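Local atomic coordinates of intracellular growth locus, subunit C (Francisella tularensis subsp. tularensis, PDB entry 2QWU), a protein that probably supports growth of Francisella inside host cells, likely as a component of the secretion apparatus encoded by its pathogenicity island. Residues C34-T42 / A67-R75. The protein carries 2 engineered substitutions. Sequence-based numbering, arbitrary orientation.
Engineered in segment 34-42: M36 (natural residue Leu).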
# COMPACT_ATOMS: atom_id res chain seq x y z
N CYS A 34 2.92 3.78 -13.19
CA CYS A 34 3.36 3.41 -11.85
C CYS A 34 2.51 2.30 -11.22
O CYS A 34 1.32 2.09 -11.54
CB CYS A 34 3.41 4.62 -10.95
SG CYS A 34 1.76 5.30 -10.64
N ARG A 35 3.17 1.49 -10.39
CA ARG A 35 2.45 0.43 -9.70
C ARG A 35 3.22 0.10 -8.40
O ARG A 35 4.45 0.18 -8.34
CB ARG A 35 2.26 -0.83 -10.58
CG ARG A 35 3.52 -1.82 -10.69
CD ARG A 35 4.68 -1.19 -11.37
NE ARG A 35 4.40 -0.72 -12.73
CZ ARG A 35 4.31 -1.46 -13.85
NH1 ARG A 35 4.47 -2.80 -13.86
NH2 ARG A 35 4.10 -0.85 -15.02
N MSE A 36 2.46 -0.25 -7.37
CA MSE A 36 3.03 -0.59 -6.07
C MSE A 36 2.37 -1.84 -5.55
O MSE A 36 1.18 -2.03 -5.70
CB MSE A 36 2.79 0.56 -5.06
CG MSE A 36 3.66 1.75 -5.27
SE MSE A 36 3.29 3.04 -3.89
CE MSE A 36 3.84 2.08 -2.61
N PHE A 37 3.17 -2.76 -5.01
CA PHE A 37 2.60 -3.93 -4.43
C PHE A 37 3.55 -4.47 -3.37
O PHE A 37 4.75 -4.10 -3.32
CB PHE A 37 2.25 -4.95 -5.53
CG PHE A 37 3.45 -5.39 -6.39
CD1 PHE A 37 4.29 -6.40 -5.95
CD2 PHE A 37 3.68 -4.80 -7.64
CE1 PHE A 37 5.39 -6.86 -6.77
CE2 PHE A 37 4.76 -5.24 -8.49
CZ PHE A 37 5.61 -6.30 -8.02
N ILE A 38 3.00 -5.30 -2.49
CA ILE A 38 3.79 -5.84 -1.38
C ILE A 38 3.74 -7.36 -1.34
O ILE A 38 2.72 -7.97 -1.63
CB ILE A 38 3.31 -5.24 -0.05
CG1 ILE A 38 1.78 -5.41 0.10
CG2 ILE A 38 3.71 -3.75 0.03
CD1 ILE A 38 1.22 -4.92 1.45
N ASP A 39 4.84 -7.99 -0.91
CA ASP A 39 4.91 -9.45 -0.96
C ASP A 39 4.26 -10.18 0.20
O ASP A 39 4.14 -11.43 0.17
CB ASP A 39 6.37 -9.93 -1.20
CG ASP A 39 7.28 -9.67 -0.03
OD1 ASP A 39 6.81 -9.15 1.00
OD2 ASP A 39 8.52 -10.00 -0.13
N SER A 40 3.79 -9.43 1.18
CA SER A 40 3.05 -10.01 2.29
C SER A 40 2.19 -8.93 2.93
O SER A 40 2.47 -7.75 2.77
CB SER A 40 3.98 -10.64 3.33
OG SER A 40 4.61 -9.66 4.10
N LEU A 41 1.13 -9.34 3.61
CA LEU A 41 0.25 -8.43 4.27
C LEU A 41 -0.50 -9.16 5.39
O LEU A 41 -1.10 -10.21 5.18
CB LEU A 41 -0.80 -7.85 3.27
CG LEU A 41 -1.94 -7.00 3.91
CD1 LEU A 41 -1.42 -5.73 4.50
CD2 LEU A 41 -3.02 -6.75 2.84
N THR A 42 -0.42 -8.59 6.58
CA THR A 42 -1.17 -9.11 7.70
C THR A 42 -2.08 -8.03 8.23
O THR A 42 -1.65 -6.91 8.44
CB THR A 42 -0.24 -9.56 8.81
OG1 THR A 42 0.64 -10.52 8.24
CG2 THR A 42 -1.05 -10.23 9.99
N ALA A 67 3.17 -16.33 -8.11
CA ALA A 67 2.63 -15.15 -7.42
C ALA A 67 3.76 -14.38 -6.78
O ALA A 67 4.71 -14.94 -6.21
CB ALA A 67 1.67 -15.58 -6.35
N THR A 68 3.60 -13.07 -6.75
CA THR A 68 4.64 -12.22 -6.20
C THR A 68 4.11 -11.26 -5.18
O THR A 68 4.88 -10.58 -4.49
CB THR A 68 5.29 -11.35 -7.33
OG1 THR A 68 4.26 -10.64 -8.03
CG2 THR A 68 6.02 -12.23 -8.35
N ALA A 69 2.79 -11.16 -5.09
CA ALA A 69 2.23 -10.18 -4.16
C ALA A 69 1.02 -10.69 -3.39
O ALA A 69 0.25 -11.47 -3.93
CB ALA A 69 1.80 -8.92 -4.95
N ALA A 70 0.92 -10.27 -2.13
CA ALA A 70 -0.25 -10.55 -1.30
C ALA A 70 -1.27 -9.38 -1.48
O ALA A 70 -2.47 -9.55 -1.25
CB ALA A 70 0.18 -10.65 0.19
N ALA A 71 -0.77 -8.21 -1.88
CA ALA A 71 -1.67 -7.05 -2.05
C ALA A 71 -1.03 -6.01 -2.91
O ALA A 71 0.20 -5.94 -2.99
CB ALA A 71 -1.97 -6.39 -0.69
N SER A 72 -1.86 -5.20 -3.59
CA SER A 72 -1.34 -4.07 -4.33
C SER A 72 -1.63 -2.88 -3.40
O SER A 72 -2.51 -2.96 -2.49
CB SER A 72 -2.11 -3.85 -5.63
OG SER A 72 -3.49 -3.60 -5.31
N VAL A 73 -0.85 -1.82 -3.55
CA VAL A 73 -1.15 -0.57 -2.83
C VAL A 73 -1.63 0.37 -3.94
O VAL A 73 -0.85 0.73 -4.83
CB VAL A 73 0.08 0.03 -2.14
CG1 VAL A 73 -0.32 1.31 -1.45
CG2 VAL A 73 0.61 -0.96 -1.11
N ILE A 74 -2.92 0.72 -3.89
CA ILE A 74 -3.57 1.55 -4.92
C ILE A 74 -3.52 3.04 -4.60
O ILE A 74 -3.39 3.87 -5.51
CB ILE A 74 -5.06 1.09 -5.10
CG1 ILE A 74 -5.08 -0.34 -5.64
CG2 ILE A 74 -5.80 1.95 -6.05
CD1 ILE A 74 -6.43 -1.05 -5.35
N ARG A 75 -3.65 3.36 -3.31
CA ARG A 75 -3.57 4.75 -2.89
C ARG A 75 -3.04 4.81 -1.50
O ARG A 75 -3.26 3.89 -0.68
CB ARG A 75 -4.95 5.41 -2.87
CG ARG A 75 -5.75 5.09 -4.04
CD ARG A 75 -7.19 5.57 -3.86
NE ARG A 75 -7.30 7.02 -3.72
CZ ARG A 75 -7.97 7.81 -4.57
NH1 ARG A 75 -8.59 7.32 -5.65
NH2 ARG A 75 -8.06 9.10 -4.30
O HOH W 1 -0.58 -0.24 -7.58
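I38 pairs with both A70 and A71, a classic beta bulge that joins strand 37-43 to strand 71-79 in the antiparallel sheet. I38 N donates to A71 O at 2.9 Å, and this bond is almost straight (173°). A70 N donates to I38 O, and V73 N to M36 O. One residue along, F37 and S72 form a non-hydrogen-bonded pair.

The F37 side chain can be followed outward. CB lies against A71 O at 3.4 Å. CG sits between the backbone N and the carbonyl carbon (chi1 58°), which brings the ring next to A69. CG and CD1 both lie beside A69 CB, which approaches the ring obliquely; CD1 is the closer, at 3.7 Å. CE1 comes to 4.1 Å from T68 OG1, which is hydrogen-bonded to A54 O.

I38 and L41 meet A71. I38 CG1 lies 4.0 Å from A71 CB, and L41 CD2 touches the same methyl more closely. L122 and V93 continue this buried apolar cluster. On the F37 side of the sheet, the S72 hydroxyl is hydrogen-bonded to Y175 OH.

M36 is an engineered methionine (Leu in the natural sequence), present as selenomethionine. Its CB packs on V73 CB, and its backbone is also tied to V73 through water 1, which accepts from M36 N at 3.0 Å and donates to V73 O at 2.9 Å.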